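Local coordinates for protein ricin B lectin (Clostridium thermocellum, PDB 3VSF) that is an exo-beta-1,3-galactanase that probably hydrolyses beta-1,3-galactan with its family 43 glycosidase domain and binds galactose through a ricin-type lectin domain, at residues Tyr143-Ala151 / Thr161-Met169; Val423-Leu434 / Ser461-Arg471. One frame throughout, in Å; residues are numbered along the deposited sequence.

Contact 1 (Tyr143-Ala151 / Thr161-Met169); sequences YGQARAAVA and TYIRSFRPM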
loop_
_atom_site.group_PDB
_atom_site.type_symbol
_atom_site.label_atom_id
_atom_site.label_comp_id
_atom_site.label_asym_id
_atom_site.label_seq_id
_atom_site.Cartn_x
_atom_site.Cartn_y
_atom_site.Cartn_z
ATOM N N TYR A 143 27.215 -1.577 -7.678
ATOM C CA TYR A 143 26.158 -2.559 -7.470
ATOM C C TYR A 143 26.462 -3.878 -8.172
ATOM O O TYR A 143 25.551 -4.597 -8.581
ATOM C CB TYR A 143 24.811 -2.007 -7.943
ATOM C CG TYR A 143 24.072 -1.205 -6.894
ATOM C CD1 TYR A 143 22.960 -1.732 -6.249
ATOM C CD2 TYR A 143 24.487 0.074 -6.546
ATOM C CE1 TYR A 143 22.280 -1.006 -5.288
ATOM C CE2 TYR A 143 23.813 0.807 -5.587
ATOM C CZ TYR A 143 22.711 0.262 -4.961
ATOM O OH TYR A 143 22.035 0.986 -4.005
ATOM N N GLY A 144 27.746 -4.192 -8.306
ATOM C CA GLY A 144 28.163 -5.423 -8.951
ATOM C C GLY A 144 27.981 -6.637 -8.061
ATOM O O GLY A 144 27.760 -7.747 -8.546
ATOM N N GLN A 145 28.073 -6.423 -6.753
ATOM C CA GLN A 145 27.923 -7.505 -5.787
ATOM C C GLN A 145 26.470 -7.651 -5.351
ATOM O O GLN A 145 26.111 -7.297 -4.227
ATOM C CB GLN A 145 28.811 -7.258 -4.566
ATOM C CG GLN A 145 30.278 -7.033 -4.895
ATOM C CD GLN A 145 30.943 -8.260 -5.489
ATOM O OE1 GLN A 145 30.547 -9.392 -5.211
ATOM N NE2 GLN A 145 31.960 -8.040 -6.314
ATOM N N ALA A 146 25.635 -8.169 -6.244
ATOM C CA ALA A 146 24.229 -8.390 -5.931
ATOM C C ALA A 146 24.080 -9.622 -5.048
ATOM O O ALA A 146 23.812 -10.719 -5.537
ATOM C CB ALA A 146 23.422 -8.549 -7.204
ATOM N N ARG A 147 24.257 -9.436 -3.745
ATOM C CA ARG A 147 24.229 -10.552 -2.809
ATOM C C ARG A 147 23.285 -10.291 -1.640
ATOM O O ARG A 147 22.980 -9.144 -1.315
ATOM C CB ARG A 147 25.638 -10.842 -2.287
ATOM C CG ARG A 147 26.269 -9.676 -1.545
ATOM C CD ARG A 147 27.615 -10.044 -0.942
ATOM N NE ARG A 147 28.647 -10.261 -1.951
ATOM C CZ ARG A 147 29.952 -10.210 -1.701
ATOM N NH1 ARG A 147 30.385 -9.939 -0.477
ATOM N NH2 ARG A 147 30.825 -10.420 -2.676
ATOM N N ALA A 148 22.825 -11.370 -1.015
ATOM C CA ALA A 148 21.987 -11.271 0.171
ATOM C C ALA A 148 22.848 -11.364 1.422
ATOM O O ALA A 148 23.963 -11.884 1.381
ATOM C CB ALA A 148 20.936 -12.369 0.169
ATOM N N ALA A 149 22.332 -10.851 2.534
ATOM C CA ALA A 149 23.044 -10.913 3.804
ATOM C C ALA A 149 22.121 -11.437 4.897
ATOM O O ALA A 149 20.904 -11.275 4.820
ATOM C CB ALA A 149 23.593 -9.546 4.174
ATOM N N VAL A 150 22.703 -12.068 5.911
ATOM C CA VAL A 150 21.914 -12.686 6.970
ATOM C C VAL A 150 22.423 -12.315 8.360
ATOM O O VAL A 150 23.614 -12.076 8.556
ATOM C CB VAL A 150 21.903 -14.222 6.834
ATOM C CG1 VAL A 150 20.898 -14.834 7.796
ATOM C CG2 VAL A 150 21.585 -14.627 5.404
ATOM N N ALA A 151 21.504 -12.270 9.319
ATOM C CA ALA A 151 21.838 -12.025 10.716
ATOM C C ALA A 151 20.763 -12.659 11.588
ATOM O O ALA A 151 19.771 -13.174 11.075
ATOM C CB ALA A 151 21.935 -10.536 10.987
ATOM N N THR A 161 23.451 -10.435 15.425
ATOM C CA THR A 161 24.809 -10.840 15.083
ATOM C C THR A 161 24.904 -11.170 13.597
ATOM O O THR A 161 24.287 -12.123 13.121
ATOM C CB THR A 161 25.273 -12.055 15.913
ATOM O OG1 THR A 161 24.628 -13.243 15.438
ATOM C CG2 THR A 161 24.942 -11.855 17.386
ATOM N N TYR A 162 25.673 -10.370 12.867
ATOM C CA TYR A 162 25.830 -10.563 11.431
ATOM C C TYR A 162 26.504 -11.899 11.136
ATOM O O TYR A 162 27.405 -12.322 11.859
ATOM C CB TYR A 162 26.638 -9.415 10.827
ATOM C CG TYR A 162 26.730 -9.450 9.319
ATOM C CD1 TYR A 162 27.825 -10.020 8.684
ATOM C CD2 TYR A 162 25.722 -8.912 8.531
ATOM C CE1 TYR A 162 27.914 -10.052 7.307
ATOM C CE2 TYR A 162 25.801 -8.939 7.152
ATOM C CZ TYR A 162 26.899 -9.510 6.545
ATOM O OH TYR A 162 26.984 -9.540 5.172
ATOM N N ILE A 163 26.060 -12.562 10.073
ATOM C CA ILE A 163 26.614 -13.858 9.699
ATOM C C ILE A 163 27.530 -13.747 8.485
ATOM O O ILE A 163 28.752 -13.817 8.611
ATOM C CB ILE A 163 25.505 -14.883 9.399
ATOM C CG1 ILE A 163 24.607 -15.074 10.623
ATOM C CG2 ILE A 163 26.107 -16.213 8.979
ATOM C CD1 ILE A 163 23.548 -16.139 10.438
ATOM N N ARG A 164 26.933 -13.570 7.311
ATOM C CA ARG A 164 27.693 -13.524 6.069
ATOM C C ARG A 164 26.873 -12.925 4.934
ATOM O O ARG A 164 25.652 -12.796 5.034
ATOM C CB ARG A 164 28.140 -14.931 5.675
ATOM C CG ARG A 164 27.001 -15.934 5.655
ATOM C CD ARG A 164 27.102 -16.892 4.483
ATOM N NE ARG A 164 25.930 -17.757 4.399
ATOM C CZ ARG A 164 25.679 -18.584 3.391
ATOM N NH1 ARG A 164 26.521 -18.662 2.369
ATOM N NH2 ARG A 164 24.584 -19.333 3.403
ATOM N N SER A 165 27.555 -12.562 3.854
ATOM C CA SER A 165 26.895 -12.102 2.640
ATOM C C SER A 165 27.281 -13.029 1.494
ATOM O O SER A 165 28.407 -13.522 1.442
ATOM C CB SER A 165 27.293 -10.660 2.324
ATOM O OG SER A 165 28.694 -10.539 2.156
ATOM N N PHE A 166 26.348 -13.271 0.581
ATOM C CA PHE A 166 26.570 -14.257 -0.467
ATOM C C PHE A 166 25.534 -14.165 -1.578
ATOM O O PHE A 166 24.429 -13.664 -1.375
ATOM C CB PHE A 166 26.523 -15.663 0.132
ATOM C CG PHE A 166 25.166 -16.051 0.648
ATOM C CD1 PHE A 166 24.330 -16.861 -0.103
ATOM C CD2 PHE A 166 24.718 -15.591 1.875
ATOM C CE1 PHE A 166 23.077 -17.215 0.366
ATOM C CE2 PHE A 166 23.468 -15.940 2.350
ATOM C CZ PHE A 166 22.647 -16.753 1.593
ATOM N N ARG A 167 25.901 -14.660 -2.755
ATOM C CA ARG A 167 24.954 -14.814 -3.850
ATOM C C ARG A 167 24.399 -16.231 -3.811
ATOM O O ARG A 167 25.152 -17.199 -3.924
ATOM C CB ARG A 167 25.639 -14.539 -5.190
ATOM C CG ARG A 167 26.167 -13.120 -5.327
ATOM C CD ARG A 167 27.222 -13.017 -6.416
ATOM N NE ARG A 167 26.663 -13.152 -7.758
ATOM C CZ ARG A 167 26.389 -12.128 -8.559
ATOM N NH1 ARG A 167 26.620 -10.884 -8.154
ATOM N NH2 ARG A 167 25.890 -12.344 -9.767
ATOM N N PRO A 168 23.077 -16.358 -3.638
ATOM C CA PRO A 168 22.416 -17.659 -3.501
ATOM C C PRO A 168 22.932 -18.680 -4.508
ATOM O O PRO A 168 23.211 -18.328 -5.654
ATOM C CB PRO A 168 20.953 -17.329 -3.791
ATOM C CG PRO A 168 20.801 -15.926 -3.320
ATOM C CD PRO A 168 22.111 -15.245 -3.618
ATOM N N MET A 169 23.058 -19.931 -4.074
ATOM C CA MET A 169 23.500 -21.013 -4.946
ATOM C C MET A 169 24.906 -20.755 -5.486
ATOM O O MET A 169 25.168 -20.950 -6.672
ATOM C CB MET A 169 22.522 -21.200 -6.110
ATOM C CG MET A 169 21.064 -20.917 -5.763
ATOM S SD MET A 169 20.302 -22.151 -4.693
ATOM C CE MET A 169 20.200 -23.547 -5.811
#
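Val-150 spreads its two methyl branches over the neighbouring strand 161-166, which runs antiparallel to strand 147-151 at 170°. With CG1 anti to its backbone N (chi1 -171°), that branch meets Ile-163 CD1 at 4.0 Å. The other branch, CG2, lies at the edge of the Phe-166 ring, in its plane, 3.8 Å from CE2. The Arg-164 guanidinium lies over one face of the same ring, which also touches Ile-221 of the adjoining sheet. Backbone bonds zip this pairing: Phe-166 N donates to Ala-148 O at 2.9 Å, and Ile-163 N to Val-150 O at the same length.

Arg-167 carries the contact beyond the strand. Its CG packs 3.8 Å from Arg-147 CB, and the chain then bends at chi3, bringing the guanidinium beside the turn at Gly-144 to Ala-146, with Ala-146 O over one of its faces. NE donates to Gly-181 O, a tie to a following loop.

Unlike Val-150 and Phe-166, Arg-147 extends over the side of the hairpin that bears Ser-165 and Tyr-162. NH1 donates to Ser-165 OG at 3.2 Å, tilted from the guanidinium plane, while NH2 makes a weak bond to Gln-145 OE1. Polar bonds thus gather on this face, beside the packing of Ala-149 CB on Tyr-162, and Glu-111 holds Tyr-162 OH through OE2 and, weakly, Ser-165 OG through OE1.

Contact 2 (Val423-Leu434 / Ser461-Arg471); sequences VKDESKEDGGVL and SRHCGKLIDVR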
loop_
_atom_site.group_PDB
_atom_site.type_symbol
_atom_site.label_atom_id
_atom_site.label_comp_id
_atom_site.label_asym_id
_atom_site.label_seq_id
_atom_site.Cartn_x
_atom_site.Cartn_y
_atom_site.Cartn_z
ATOM N N VAL A 423 -16.234 9.304 -11.569
ATOM C CA VAL A 423 -16.640 9.323 -12.969
ATOM C C VAL A 423 -15.962 8.169 -13.702
ATOM O O VAL A 423 -14.762 8.211 -13.972
ATOM C CB VAL A 423 -16.271 10.650 -13.653
ATOM C CG1 VAL A 423 -16.774 10.662 -15.087
ATOM C CG2 VAL A 423 -16.843 11.825 -12.875
ATOM N N LYS A 424 -16.743 7.140 -14.014
ATOM C CA LYS A 424 -16.227 5.909 -14.611
ATOM C C LYS A 424 -15.193 6.145 -15.712
ATOM O O LYS A 424 -15.422 6.917 -16.644
ATOM C CB LYS A 424 -17.386 5.065 -15.150
ATOM C CG LYS A 424 -16.975 3.724 -15.737
ATOM C CD LYS A 424 -18.192 2.955 -16.232
ATOM C CE LYS A 424 -17.800 1.666 -16.935
ATOM N NZ LYS A 424 -17.102 0.720 -16.020
ATOM N N ASP A 425 -14.051 5.473 -15.586
ATOM C CA ASP A 425 -12.997 5.513 -16.598
ATOM C C ASP A 425 -12.533 6.929 -16.935
ATOM O O ASP A 425 -12.084 7.191 -18.052
ATOM C CB ASP A 425 -13.450 4.789 -17.869
ATOM C CG ASP A 425 -13.805 3.335 -17.617
ATOM O OD1 ASP A 425 -13.199 2.722 -16.712
ATOM O OD2 ASP A 425 -14.689 2.804 -18.321
ATOM N N GLU A 426 -12.639 7.833 -15.967
ATOM C CA GLU A 426 -12.216 9.218 -16.152
ATOM C C GLU A 426 -12.783 9.824 -17.432
ATOM O O GLU A 426 -12.089 10.543 -18.149
ATOM C CB GLU A 426 -10.689 9.320 -16.156
ATOM C CG GLU A 426 -10.043 9.032 -14.810
ATOM C CD GLU A 426 -8.535 9.183 -14.844
ATOM O OE1 GLU A 426 -7.894 8.581 -15.732
ATOM O OE2 GLU A 426 -7.989 9.909 -13.986
ATOM N N SER A 427 -14.048 9.528 -17.710
ATOM C CA SER A 427 -14.708 10.022 -18.913
ATOM C C SER A 427 -14.761 11.545 -18.940
ATOM O O SER A 427 -14.808 12.195 -17.896
ATOM C CB SER A 427 -16.122 9.446 -19.017
ATOM O OG SER A 427 -16.787 9.923 -20.174
ATOM N N LYS A 428 -14.748 12.106 -20.144
ATOM C CA LYS A 428 -14.855 13.549 -20.332
ATOM C C LYS A 428 -16.063 13.881 -21.198
ATOM O O LYS A 428 -16.233 15.021 -21.629
ATOM C CB LYS A 428 -13.594 14.098 -20.999
ATOM C CG LYS A 428 -12.357 14.115 -20.118
ATOM C CD LYS A 428 -11.831 15.534 -19.958
ATOM C CE LYS A 428 -10.406 15.549 -19.429
ATOM N NZ LYS A 428 -9.898 16.937 -19.233
ATOM N N GLU A 429 -16.900 12.881 -21.451
ATOM C CA GLU A 429 -18.007 13.029 -22.388
ATOM C C GLU A 429 -19.356 13.169 -21.687
ATOM O O GLU A 429 -19.520 12.747 -20.542
ATOM C CB GLU A 429 -18.046 11.837 -23.347
ATOM C CG GLU A 429 -16.718 11.549 -24.031
ATOM C CD GLU A 429 -16.253 12.695 -24.909
ATOM O OE1 GLU A 429 -17.094 13.275 -25.630
ATOM O OE2 GLU A 429 -15.047 13.020 -24.874
ATOM N N ASP A 430 -20.318 13.767 -22.384
ATOM C CA ASP A 430 -21.686 13.835 -21.888
ATOM C C ASP A 430 -22.260 12.430 -21.766
ATOM O O ASP A 430 -22.023 11.578 -22.621
ATOM C CB ASP A 430 -22.564 14.671 -22.824
ATOM C CG ASP A 430 -22.316 16.160 -22.686
ATOM O OD1 ASP A 430 -21.823 16.590 -21.621
ATOM O OD2 ASP A 430 -22.624 16.905 -23.642
ATOM N N GLY A 431 -23.017 12.191 -20.702
ATOM C CA GLY A 431 -23.638 10.898 -20.491
ATOM C C GLY A 431 -22.720 9.928 -19.779
ATOM O O GLY A 431 -23.081 8.772 -19.554
ATOM N N GLY A 432 -21.528 10.399 -19.426
ATOM C CA GLY A 432 -20.567 9.586 -18.704
ATOM C C GLY A 432 -21.104 9.152 -17.354
ATOM O O GLY A 432 -21.337 9.978 -16.472
ATOM N N VAL A 433 -21.298 7.847 -17.196
ATOM C CA VAL A 433 -21.884 7.291 -15.981
ATOM C C VAL A 433 -21.044 7.553 -14.734
ATOM O O VAL A 433 -19.814 7.516 -14.780
ATOM C CB VAL A 433 -22.123 5.774 -16.129
ATOM C CG1 VAL A 433 -21.759 5.040 -14.846
ATOM C CG2 VAL A 433 -23.564 5.499 -16.532
ATOM N N LEU A 434 -21.720 7.826 -13.621
ATOM C CA LEU A 434 -21.058 7.978 -12.330
ATOM C C LEU A 434 -21.190 6.704 -11.505
ATOM O O LEU A 434 -22.241 6.063 -11.500
ATOM C CB LEU A 434 -21.640 9.164 -11.558
ATOM C CG LEU A 434 -20.902 10.500 -11.676
ATOM C CD1 LEU A 434 -20.664 10.866 -13.131
ATOM C CD2 LEU A 434 -21.667 11.602 -10.957
ATOM N N SER A 461 -17.257 18.221 -11.799
ATOM C CA SER A 461 -16.057 17.406 -11.683
ATOM C C SER A 461 -14.822 18.252 -11.961
ATOM O O SER A 461 -14.896 19.264 -12.657
ATOM C CB SER A 461 -16.116 16.224 -12.652
ATOM O OG SER A 461 -14.983 15.385 -12.507
ATOM N N ARG A 462 -13.687 17.837 -11.410
ATOM C CA ARG A 462 -12.442 18.576 -11.575
ATOM C C ARG A 462 -11.777 18.212 -12.897
ATOM O O ARG A 462 -10.998 18.990 -13.451
ATOM C CB ARG A 462 -11.498 18.277 -10.410
ATOM C CG ARG A 462 -10.257 19.151 -10.358
ATOM C CD ARG A 462 -9.447 18.854 -9.106
ATOM N NE ARG A 462 -8.368 19.813 -8.902
ATOM C CZ ARG A 462 -7.603 19.852 -7.815
ATOM N NH1 ARG A 462 -7.802 18.983 -6.832
ATOM N NH2 ARG A 462 -6.641 20.759 -7.709
ATOM N N HIS A 463 -12.100 17.027 -13.399
ATOM C CA HIS A 463 -11.487 16.504 -14.613
ATOM C C HIS A 463 -11.886 17.307 -15.850
ATOM O O HIS A 463 -11.029 17.742 -16.620
ATOM C CB HIS A 463 -11.860 15.032 -14.795
ATOM C CG HIS A 463 -10.878 14.254 -15.615
ATOM N ND1 HIS A 463 -11.169 13.781 -16.876
ATOM C CD2 HIS A 463 -9.609 13.861 -15.348
ATOM C CE1 HIS A 463 -10.122 13.132 -17.352
ATOM N NE2 HIS A 463 -9.161 13.168 -16.446
ATOM N N CYS A 464 -13.187 17.504 -16.037
ATOM C CA CYS A 464 -13.690 18.181 -17.229
ATOM C C CYS A 464 -14.594 19.366 -16.899
ATOM O O CYS A 464 -14.749 20.281 -17.709
ATOM C CB CYS A 464 -14.436 17.191 -18.125
ATOM S SG CYS A 464 -15.789 16.325 -17.301
ATOM N N GLY A 465 -15.197 19.344 -15.716
ATOM C CA GLY A 465 -16.029 20.445 -15.271
ATOM C C GLY A 465 -17.517 20.207 -15.447
ATOM O O GLY A 465 -18.334 21.059 -15.097
ATOM N N LYS A 466 -17.874 19.048 -15.989
ATOM C CA LYS A 466 -19.277 18.707 -16.192
ATOM C C LYS A 466 -19.953 18.389 -14.862
ATOM O O LYS A 466 -19.306 17.932 -13.919
ATOM C CB LYS A 466 -19.414 17.539 -17.170
ATOM C CG LYS A 466 -18.781 17.802 -18.525
ATOM C CD LYS A 466 -19.087 16.689 -19.514
ATOM C CE LYS A 466 -18.334 16.895 -20.819
ATOM N NZ LYS A 466 -18.567 18.246 -21.398
ATOM N N LEU A 467 -21.257 18.633 -14.792
ATOM C CA LEU A 467 -21.988 18.541 -13.532
ATOM C C LEU A 467 -22.566 17.154 -13.281
ATOM O O LEU A 467 -22.770 16.375 -14.212
ATOM C CB LEU A 467 -23.121 19.570 -13.507
ATOM C CG LEU A 467 -22.789 20.972 -14.018
ATOM C CD1 LEU A 467 -24.001 21.884 -13.893
ATOM C CD2 LEU A 467 -21.600 21.550 -13.271
ATOM N N ILE A 468 -22.826 16.856 -12.012
ATOM C CA ILE A 468 -23.570 15.659 -11.644
ATOM C C ILE A 468 -24.988 15.813 -12.170
ATOM O O ILE A 468 -25.671 16.789 -11.859
ATOM C CB ILE A 468 -23.606 15.466 -10.120
ATOM C CG1 ILE A 468 -22.187 15.313 -9.568
ATOM C CG2 ILE A 468 -24.458 14.259 -9.754
ATOM C CD1 ILE A 468 -22.134 15.059 -8.079
ATOM N N ASP A 469 -25.429 14.848 -12.970
ATOM C CA ASP A 469 -26.673 14.990 -13.714
ATOM C C ASP A 469 -27.534 13.733 -13.627
ATOM O O ASP A 469 -27.026 12.616 -13.713
ATOM C CB ASP A 469 -26.350 15.301 -15.180
ATOM C CG ASP A 469 -27.566 15.729 -15.976
ATOM O OD1 ASP A 469 -28.681 15.260 -15.673
ATOM O OD2 ASP A 469 -27.404 16.536 -16.917
ATOM N N VAL A 470 -28.839 13.921 -13.452
ATOM C CA VAL A 470 -29.785 12.816 -13.519
ATOM C C VAL A 470 -30.163 12.573 -14.977
ATOM O O VAL A 470 -30.767 13.432 -15.620
ATOM C CB VAL A 470 -31.059 13.103 -12.706
ATOM C CG1 VAL A 470 -31.988 11.899 -12.733
ATOM C CG2 VAL A 470 -30.705 13.473 -11.275
ATOM N N ARG A 471 -29.803 11.402 -15.494
ATOM C CA ARG A 471 -29.994 11.092 -16.908
ATOM C C ARG A 471 -31.436 11.274 -17.374
ATOM O O ARG A 471 -32.370 10.763 -16.755
ATOM C CB ARG A 471 -29.537 9.665 -17.216
ATOM C CG ARG A 471 -29.708 9.279 -18.678
ATOM C CD ARG A 471 -29.565 7.783 -18.887
ATOM N NE ARG A 471 -28.274 7.281 -18.426
ATOM C CZ ARG A 471 -27.142 7.389 -19.114
ATOM N NH1 ARG A 471 -27.140 7.993 -20.296
ATOM N NH2 ARG A 471 -26.014 6.901 -18.621
#
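Lys-428 climbs past the rim of the His-463 imidazole, the two side chains crossing at about a right angle. From CB the lysine chain leaves with CG beside the backbone N (chi1 -71°), and a bend at chi2 leads it up along the ND1 and CE1 rim. CG comes 3.5 Å from His-463 ND1. CD lies between Cys-464 CB, 3.6 Å away, and the ring. CE rises beside the ND1-CE1 bond, 3.2 Å from each of ND1 and CE1 of His-463. At the tip, NZ ends above the face, toward the rim, and donates to His-463 O at 3.0 Å, well out of the carbonyl plane. The opposite face of the ring is met by Glu-426 CB, 4.0 Å from CE1, so that the imidazole is held between two side chains of one loop.

The turn that follows, type II from Glu-429 to Gly-432, brings Asp-430 across Lys-466. Their charges make a long salt bridge, OD1 to NZ 3.7 Å, and both atoms bond to Ser-485 OG, which bridges the two charges. Ser-427 OG accepts from Glu-429 N in an ST turn just ahead of this. Farther on, Val-433 CG2 lies at the edge of the Arg-471 guanidinium, in its plane, 3.5 Å from NH2.

Deeper in, Leu-434 CD2 packs on Ile-468 CG1 at 4.0 Å, and both residues, together with Val-423 and Ser-461, rest on Trp-447 of strand 447-453. Strand 479-484 lies between the two segments: it pairs with both 432-437 and 467-470, while its Gln-483 bonds to Ser-427 O and touches Cys-464 and Lys-466. The contact thus knits neighbouring parts of the beta-trefoil lectin domain.

Overall arrangement
The two contacts belong to different domains on opposite sides of the chain's centre, with about 53 Å between their centres and about 33 Å between their nearest atoms. Contact 1 closes before contact 2 opens along the chain. Residues 143-151 and 161-169 form a hairpin in one of the four-stranded sheets of the family 43 propeller, away from the known galactose site. Contact 2 borders that site: Asp-425, within 423-434, binds galactose together with Asp-422, Asn-440 and Asn-444, and the Glu-426 side chain is about 3 Å from that of Asn-444. No galactose is bound here, although a glycerol, probably from the crystallisation liquor, bonds to Asp-425 N.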